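Local coordinates for protein acetyl-CoA C-acetyltransferase (Syntrophomonas wolfei subsp. wolfei, PDB 7N7Z) that probably catalyses the reversible condensation of two acetyl-CoA molecules to acetoacetyl-CoA and free CoA, at residues W317-A322 and S345-N350; A181-S186 and S352-G357; V28-L33 and T117-M122. One frame throughout, in Å; residues are numbered along the deposited sequence.

Contact 1 (W317-A322 and S345-N350)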
loop_
_atom_site.group_PDB
_atom_site.type_symbol
_atom_site.label_atom_id
_atom_site.label_comp_id
_atom_site.label_asym_id
_atom_site.label_seq_id
_atom_site.Cartn_x
_atom_site.Cartn_y
_atom_site.Cartn_z
ATOM N N TRP B 317 18.933 39.950 -11.568
ATOM C CA TRP B 317 18.398 38.703 -12.092
ATOM C C TRP B 317 18.276 37.677 -10.975
ATOM O O TRP B 317 19.150 37.581 -10.108
ATOM C CB TRP B 317 19.298 38.130 -13.191
ATOM C CG TRP B 317 19.105 38.740 -14.542
ATOM C CD1 TRP B 317 19.864 39.718 -15.114
ATOM C CD2 TRP B 317 18.097 38.400 -15.503
ATOM N NE1 TRP B 317 19.391 40.012 -16.369
ATOM C CE2 TRP B 317 18.305 39.218 -16.631
ATOM C CE3 TRP B 317 17.039 37.487 -15.518
ATOM C CZ2 TRP B 317 17.494 39.151 -17.762
ATOM C CZ3 TRP B 317 16.233 37.423 -16.641
ATOM C CH2 TRP B 317 16.465 38.250 -17.747
ATOM N N GLU B 318 17.192 36.906 -11.004
ATOM C CA GLU B 318 17.030 35.723 -10.162
ATOM C C GLU B 318 16.939 34.520 -11.097
ATOM O O GLU B 318 15.866 34.221 -11.631
ATOM C CB GLU B 318 15.796 35.824 -9.271
ATOM C CG GLU B 318 16.025 36.554 -7.960
ATOM C CD GLU B 318 16.762 35.708 -6.938
ATOM O OE1 GLU B 318 16.233 34.642 -6.549
ATOM O OE2 GLU B 318 17.867 36.112 -6.517
ATOM N N VAL B 319 18.064 33.842 -11.302
ATOM C CA VAL B 319 18.131 32.649 -12.137
ATOM C C VAL B 319 18.282 31.454 -11.206
ATOM O O VAL B 319 19.329 31.281 -10.568
ATOM C CB VAL B 319 19.283 32.719 -13.147
ATOM C CG1 VAL B 319 19.341 31.443 -13.971
ATOM C CG2 VAL B 319 19.121 33.932 -14.048
ATOM N N ASN B 320 17.239 30.634 -11.124
ATOM C CA ASN B 320 17.257 29.490 -10.224
ATOM C C ASN B 320 18.400 28.548 -10.579
ATOM O O ASN B 320 18.543 28.129 -11.731
ATOM C CB ASN B 320 15.924 28.746 -10.290
ATOM C CG ASN B 320 15.816 27.650 -9.247
ATOM O OD1 ASN B 320 16.001 27.893 -8.054
ATOM N ND2 ASN B 320 15.521 26.435 -9.694
ATOM N N GLU B 321 19.218 28.220 -9.582
ATOM C CA GLU B 321 20.312 27.266 -9.747
ATOM C C GLU B 321 19.791 25.889 -9.357
ATOM O O GLU B 321 19.714 25.555 -8.172
ATOM C CB GLU B 321 21.516 27.661 -8.897
ATOM C CG GLU B 321 22.038 29.077 -9.128
ATOM C CD GLU B 321 22.963 29.544 -8.018
ATOM O OE1 GLU B 321 22.915 28.958 -6.915
ATOM O OE2 GLU B 321 23.742 30.495 -8.247
ATOM N N ALA B 322 19.419 25.086 -10.356
ATOM C CA ALA B 322 19.005 23.713 -10.082
ATOM C C ALA B 322 20.206 22.828 -9.777
ATOM O O ALA B 322 20.173 22.030 -8.834
ATOM C CB ALA B 322 18.217 23.152 -11.266
ATOM N N SER B 345 27.557 39.681 -10.996
ATOM C CA SER B 345 27.477 40.800 -10.065
ATOM C C SER B 345 26.065 41.352 -9.930
ATOM O O SER B 345 25.821 42.164 -9.032
ATOM C CB SER B 345 28.421 41.922 -10.510
ATOM O OG SER B 345 27.795 42.775 -11.453
ATOM N N LYS B 346 25.140 40.939 -10.793
ATOM C CA LYS B 346 23.748 41.368 -10.741
ATOM C C LYS B 346 22.821 40.169 -10.869
ATOM O O LYS B 346 21.747 40.250 -11.474
ATOM C CB LYS B 346 23.453 42.397 -11.829
ATOM C CG LYS B 346 24.350 43.626 -11.776
ATOM C CD LYS B 346 23.675 44.843 -12.394
ATOM C CE LYS B 346 23.329 44.611 -13.859
ATOM N NZ LYS B 346 23.630 45.805 -14.702
ATOM N N THR B 347 23.224 39.034 -10.299
ATOM C CA THR B 347 22.452 37.803 -10.408
ATOM C C THR B 347 22.649 36.974 -9.148
ATOM O O THR B 347 23.787 36.777 -8.709
ATOM C CB THR B 347 22.875 36.993 -11.640
ATOM O OG1 THR B 347 22.649 37.765 -12.826
ATOM C CG2 THR B 347 22.088 35.687 -11.728
ATOM N N ASN B 348 21.548 36.485 -8.583
ATOM C CA ASN B 348 21.583 35.609 -7.417
ATOM C C ASN B 348 22.563 36.129 -6.362
ATOM O O ASN B 348 23.609 35.536 -6.124
ATOM C CB ASN B 348 21.974 34.188 -7.836
ATOM C CG ASN B 348 21.007 33.591 -8.837
ATOM O OD1 ASN B 348 19.828 33.943 -8.860
ATOM N ND2 ASN B 348 21.500 32.686 -9.672
ATOM N N HIS B 349 22.200 37.254 -5.732
ATOM C CA HIS B 349 23.097 37.865 -4.754
ATOM C C HIS B 349 23.121 37.092 -3.443
ATOM O O HIS B 349 24.144 37.078 -2.750
ATOM C CB HIS B 349 22.672 39.307 -4.484
ATOM C CG HIS B 349 23.101 40.279 -5.539
ATOM N ND1 HIS B 349 22.500 41.508 -5.703
ATOM C CD2 HIS B 349 24.073 40.206 -6.479
ATOM C CE1 HIS B 349 23.081 42.150 -6.701
ATOM N NE2 HIS B 349 24.039 41.382 -7.188
ATOM N N ASN B 350 22.013 36.451 -3.087
ATOM C CA ASN B 350 21.814 35.880 -1.762
ATOM C C ASN B 350 21.572 34.378 -1.834
ATOM O O ASN B 350 20.802 33.816 -1.054
ATOM C CB ASN B 350 20.654 36.579 -1.059
ATOM C CG ASN B 350 20.837 38.085 -0.991
ATOM O OD1 ASN B 350 21.897 38.576 -0.602
ATOM N ND2 ASN B 350 19.804 38.825 -1.377
#
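The Asn348 amide sits against the Val319 backbone, nearly perpendicular to the Glu321 carboxylate; Lys346 O lies at the edge of the Trp317 indole, near its plane, Thr347 OG1 approaches it obliquely, and the Tyr311 ring meets it with planes about 15° apart. Asn348 CG, anti to its carbonyl carbon (chi1 -60°), brings the amide there. OD1 takes Val319 N in a bent bond (3.0 Å, 135°), the donor tilted from the carbonyl plane; ND2 gives to Val319 O at 2.7 Å, in the carbonyl plane and on a lone pair. A weak third bond runs from ND2 to Glu321 OE2; OE1 is probably hydrogen-bonded to Ser186 OG, at an improbably short distance. Residues 316-319 form the outermost strand of the large mixed sheet, between strand 382-387 and this loop, which joins by a single Trp317-Thr347 beta bridge. Asn320-Glu321-Ala322 begins the thiolase NEAF stretch. Trp317 N bonds to Lys346 O (2.8 Å) and Asn348 N to Trp317 O (3.0 Å). Thr347 OG1, bonded to Asp343 O, lies 3.4 Å from Trp317 CB. A leucine in place of Asn348 has neither amide atom and would probably leave Val319 N without this acceptor, Val319 O without its ND2 donor, and the loop less firmly held.

Contact 2 (A181-S186 and S352-G357)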
loop_
_atom_site.group_PDB
_atom_site.type_symbol
_atom_site.label_atom_id
_atom_site.label_comp_id
_atom_site.label_asym_id
_atom_site.label_seq_id
_atom_site.Cartn_x
_atom_site.Cartn_y
_atom_site.Cartn_z
ATOM N N ALA B 181 32.940 24.999 -6.727
ATOM C CA ALA B 181 33.245 26.405 -6.483
ATOM C C ALA B 181 31.978 27.251 -6.515
ATOM O O ALA B 181 31.687 27.993 -5.569
ATOM C CB ALA B 181 34.256 26.907 -7.516
ATOM N N LEU B 182 31.207 27.150 -7.600
ATOM C CA LEU B 182 29.955 27.893 -7.686
ATOM C C LEU B 182 29.021 27.514 -6.544
ATOM O O LEU B 182 28.440 28.383 -5.883
ATOM C CB LEU B 182 29.286 27.634 -9.037
ATOM C CG LEU B 182 28.048 28.481 -9.344
ATOM C CD1 LEU B 182 27.989 28.826 -10.823
ATOM C CD2 LEU B 182 26.775 27.768 -8.914
ATOM N N ALA B 183 28.871 26.211 -6.293
ATOM C CA ALA B 183 27.943 25.756 -5.265
ATOM C C ALA B 183 28.286 26.345 -3.904
ATOM O O ALA B 183 27.390 26.707 -3.132
ATOM C CB ALA B 183 27.947 24.229 -5.202
ATOM N N LEU B 184 29.579 26.444 -3.587
ATOM C CA LEU B 184 29.981 26.996 -2.297
ATOM C C LEU B 184 29.436 28.407 -2.116
ATOM O O LEU B 184 28.834 28.725 -1.084
ATOM C CB LEU B 184 31.506 26.984 -2.178
ATOM C CG LEU B 184 32.092 27.689 -0.950
ATOM C CD1 LEU B 184 31.677 26.980 0.329
ATOM C CD2 LEU B 184 33.607 27.771 -1.053
ATOM N N THR B 185 29.635 29.269 -3.116
ATOM C CA THR B 185 29.171 30.648 -3.002
ATOM C C THR B 185 27.674 30.708 -2.729
ATOM O O THR B 185 27.207 31.578 -1.984
ATOM C CB THR B 185 29.511 31.426 -4.275
ATOM O OG1 THR B 185 29.193 30.633 -5.426
ATOM C CG2 THR B 185 30.989 31.783 -4.304
ATOM N N SER B 186 26.903 29.790 -3.316
ATOM C CA SER B 186 25.464 29.774 -3.073
ATOM C C SER B 186 25.163 29.459 -1.613
ATOM O O SER B 186 24.382 30.162 -0.961
ATOM C CB SER B 186 24.789 28.760 -3.996
ATOM O OG SER B 186 24.667 29.278 -5.308
ATOM N N SER B 352 20.757 30.766 -4.291
ATOM C CA SER B 352 19.612 30.325 -5.077
ATOM C C SER B 352 19.267 28.879 -4.742
ATOM O O SER B 352 19.412 28.454 -3.591
ATOM C CB SER B 352 19.898 30.492 -6.572
ATOM O OG SER B 352 18.696 30.459 -7.323
ATOM N N GLY B 353 18.815 28.114 -5.739
ATOM C CA GLY B 353 18.331 26.769 -5.473
ATOM C C GLY B 353 19.346 25.877 -4.786
ATOM O O GLY B 353 18.977 25.023 -3.975
ATOM N N ILE B 354 20.630 26.052 -5.097
ATOM C CA ILE B 354 21.646 25.180 -4.519
ATOM C C ILE B 354 21.797 25.450 -3.027
ATOM O O ILE B 354 21.933 24.519 -2.224
ATOM C CB ILE B 354 22.983 25.348 -5.263
ATOM C CG1 ILE B 354 22.861 24.830 -6.697
ATOM C CG2 ILE B 354 24.094 24.612 -4.527
ATOM C CD1 ILE B 354 23.970 25.304 -7.617
ATOM N N GLY B 355 21.774 26.719 -2.630
ATOM C CA GLY B 355 21.962 27.075 -1.237
ATOM C C GLY B 355 20.674 27.127 -0.444
ATOM O O GLY B 355 20.629 26.683 0.707
ATOM N N LEU B 356 19.616 27.668 -1.048
ATOM C CA LEU B 356 18.352 27.861 -0.348
ATOM C C LEU B 356 17.371 26.713 -0.539
ATOM O O LEU B 356 16.469 26.550 0.289
ATOM C CB LEU B 356 17.687 29.160 -0.812
ATOM C CG LEU B 356 18.274 30.461 -0.264
ATOM C CD1 LEU B 356 17.697 31.652 -1.012
ATOM C CD2 LEU B 356 18.017 30.589 1.231
ATOM N N GLY B 357 17.518 25.926 -1.594
ATOM C CA GLY B 357 16.623 24.822 -1.873
ATOM C C GLY B 357 15.725 25.106 -3.065
ATOM O O GLY B 357 15.650 26.221 -3.583
#
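Ile354 reaches helix 176-196 with both of its branches: CG2 rests on Ala183 CB at 3.9 Å, and CD1 meets Leu182 CD2 at 4.0 Å, the two side chains crossing at about a right angle. Its CG1 lies anti to the carbonyl carbon (chi1 -67°), which sends the longer branch toward the leucine and leaves CG2 for the alanine. One turn on, Ser186 CB lies 3.9 Å from Gly355 N, and the two CA atoms are 4.8 Å apart. Such close backbone approach depends on the glycine, since a CB there would run into Ser186 O. No hydrogen bond crosses between the segments. The short helix 353-356 belongs to the glycine-rich GSGIGLGHP stretch, this protein's version of the thiolase motif that ends in GHP and leads to His358, a predicted active-site base, whereas helix 176-196 lies in the long insertion between strands 113-121 and 254-264, consistent with the loop domain of the family. In the next shell, Glu321 OE1 is probably hydrogen-bonded to Ser186 OG, and Glu321 N to Ser352 OG, joining both helices. Ala324 of helix 324-336 touches Ile354, and Val327 and Leu328 of that helix pack on Leu182.

Contact 3 (V28-L33 and T117-M122)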
loop_
_atom_site.group_PDB
_atom_site.type_symbol
_atom_site.label_atom_id
_atom_site.label_comp_id
_atom_site.label_asym_id
_atom_site.label_seq_id
_atom_site.Cartn_x
_atom_site.Cartn_y
_atom_site.Cartn_z
ATOM N N VAL B 28 3.426 20.709 8.037
ATOM C CA VAL B 28 2.507 21.671 7.440
ATOM C C VAL B 28 2.228 21.230 6.010
ATOM O O VAL B 28 3.118 21.270 5.150
ATOM C CB VAL B 28 3.073 23.097 7.481
ATOM C CG1 VAL B 28 1.981 24.115 7.173
ATOM C CG2 VAL B 28 3.701 23.377 8.839
ATOM N N ARG B 29 0.992 20.815 5.748
ATOM C CA ARG B 29 0.620 20.380 4.412
ATOM C C ARG B 29 0.625 21.561 3.445
ATOM O O ARG B 29 0.588 22.730 3.840
ATOM C CB ARG B 29 -0.754 19.710 4.431
ATOM C CG ARG B 29 -0.847 18.515 5.375
ATOM C CD ARG B 29 -0.103 17.301 4.833
ATOM N NE ARG B 29 -0.625 16.861 3.544
ATOM C CZ ARG B 29 -1.744 16.166 3.385
ATOM N NH1 ARG B 29 -2.493 15.814 4.417
ATOM N NH2 ARG B 29 -2.120 15.816 2.158
ATOM N N ALA B 30 0.664 21.233 2.151
ATOM C CA ALA B 30 0.849 22.258 1.127
ATOM C C ALA B 30 -0.228 23.335 1.204
ATOM O O ALA B 30 0.067 24.527 1.057
ATOM C CB ALA B 30 0.858 21.612 -0.260
ATOM N N ASN B 31 -1.482 22.938 1.435
ATOM C CA ASN B 31 -2.571 23.909 1.421
ATOM C C ASN B 31 -2.462 24.906 2.568
ATOM O O ASN B 31 -2.826 26.076 2.407
ATOM C CB ASN B 31 -3.918 23.188 1.477
ATOM C CG ASN B 31 -4.179 22.352 0.244
ATOM O OD1 ASN B 31 -3.450 22.441 -0.744
ATOM N ND2 ASN B 31 -5.223 21.532 0.293
ATOM N N ASP B 32 -1.970 24.469 3.729
ATOM C CA ASP B 32 -1.869 25.373 4.869
ATOM C C ASP B 32 -0.678 26.315 4.742
ATOM O O ASP B 32 -0.723 27.435 5.265
ATOM C CB ASP B 32 -1.791 24.563 6.161
ATOM C CG ASP B 32 -2.915 23.548 6.277
ATOM O OD1 ASP B 32 -4.091 23.946 6.122
ATOM O OD2 ASP B 32 -2.627 22.358 6.517
ATOM N N LEU B 33 0.386 25.890 4.057
ATOM C CA LEU B 33 1.445 26.827 3.698
ATOM C C LEU B 33 0.945 27.843 2.678
ATOM O O LEU B 33 1.256 29.035 2.774
ATOM C CB LEU B 33 2.655 26.079 3.139
ATOM C CG LEU B 33 3.546 25.323 4.124
ATOM C CD1 LEU B 33 4.412 24.321 3.376
ATOM C CD2 LEU B 33 4.410 26.277 4.932
ATOM N N THR B 117 -1.008 31.624 -6.166
ATOM C CA THR B 117 -0.338 30.868 -5.118
ATOM C C THR B 117 0.556 29.816 -5.757
ATOM O O THR B 117 0.196 29.215 -6.774
ATOM C CB THR B 117 -1.342 30.194 -4.176
ATOM O OG1 THR B 117 -2.167 29.288 -4.918
ATOM C CG2 THR B 117 -2.213 31.235 -3.492
ATOM N N ALA B 118 1.726 29.607 -5.161
ATOM C CA ALA B 118 2.690 28.627 -5.647
ATOM C C ALA B 118 3.246 27.893 -4.437
ATOM O O ALA B 118 3.811 28.525 -3.540
ATOM C CB ALA B 118 3.811 29.299 -6.444
ATOM N N VAL B 119 3.082 26.572 -4.403
ATOM C CA VAL B 119 3.391 25.805 -3.205
ATOM C C VAL B 119 3.921 24.435 -3.593
ATOM O O VAL B 119 3.542 23.864 -4.622
ATOM C CB VAL B 119 2.152 25.666 -2.288
ATOM C CG1 VAL B 119 1.058 24.864 -2.985
ATOM C CG2 VAL B 119 2.544 25.012 -0.972
ATOM N N GLU B 120 4.806 23.910 -2.751
ATOM C CA GLU B 120 5.257 22.527 -2.859
ATOM C C GLU B 120 5.683 22.076 -1.470
ATOM O O GLU B 120 6.653 22.602 -0.919
ATOM C CB GLU B 120 6.405 22.386 -3.853
ATOM C CG GLU B 120 6.566 20.975 -4.402
ATOM C CD GLU B 120 5.363 20.524 -5.201
ATOM O OE1 GLU B 120 5.026 21.204 -6.192
ATOM O OE2 GLU B 120 4.751 19.497 -4.839
ATOM N N SER B 121 4.953 21.120 -0.903
ATOM C CA SER B 121 5.312 20.491 0.365
ATOM C C SER B 121 5.832 19.097 0.027
ATOM O O SER B 121 5.117 18.099 0.131
ATOM C CB SER B 121 4.121 20.447 1.320
ATOM O OG SER B 121 4.395 19.614 2.434
ATOM N N MET B 122 7.097 19.039 -0.398
ATOM C CA MET B 122 7.669 17.775 -0.845
ATOM C C MET B 122 7.837 16.788 0.301
ATOM O O MET B 122 7.910 15.579 0.055
ATOM C CB MET B 122 9.018 18.010 -1.541
ATOM C CG MET B 122 9.095 19.307 -2.347
ATOM S SD MET B 122 10.701 19.627 -3.108
ATOM C CE MET B 122 10.868 18.227 -4.209
HETATM O O HOH W 1 5.529 21.270 4.470
#
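Ala30 points its methyl between two residues of the strand, with CB 3.8 Å from Ser121 CB and 3.9 Å from Val119 CG2. Val119 and Ser121, two positions apart, face the helix together. Val119 has CG2 anti to its backbone N and CG1 in the crowded position between N and the carbonyl carbon (chi1 64°); this rotamer drives CG2 to 3.2 Å from Ala30 O, a tight fit, while Leu33 CB lies against the same methyl at 4.2 Å. Here the first turn of helix 30-45, with Arg29 at its N-cap position, packs on strand 113-121 in the N-terminal half of the five-layered alpha-beta-alpha-beta-alpha thiolase fold, the helix lying on one face of a sheet. Ser121 splits its side chain between two tasks. Its CB lies 3.6 Å from Ala30 N, and OG, turned anti to the serine's own N (chi1 169°), gives a hydrogen bond to a water at 2.9 Å. That water lies 2.5 Å from Val28 O, short enough that the distance is doubtful, and so appears to bridge the segment just before the helix to the strand. OG is also bonded to Asn124 ND2. Leu33 and Val119 both continue onto Ala257 of the adjoining strand 254-264, and Val206 covers Val28 and Leu33. Outside this layer, Arg29 packs on Gln130 of the second subunit.

How the contacts relate
All three contacts are largely buried, but they hold different parts of the fold. Contacts 1 and 3 reach the same large sheet, one at its outermost strand in the C-terminal half, the other in the N-terminal half, with centres about 24 Å apart. Contact 1 is mainly polar, a loop hydrogen-bonded to a strand edge; contact 3 sets a helix on a sheet face through methyl groups, with one water linking Val28 to Ser121. Contact 2 is apolar between its helices and joins the N-terminal and C-terminal halves of the chain. It lies beside contact 1, which is nested within its chain loop, and Glu321 of contact 1 reaches both segments of contact 2. Contact 3 touches neither and lies away from the predicted catalytic residues.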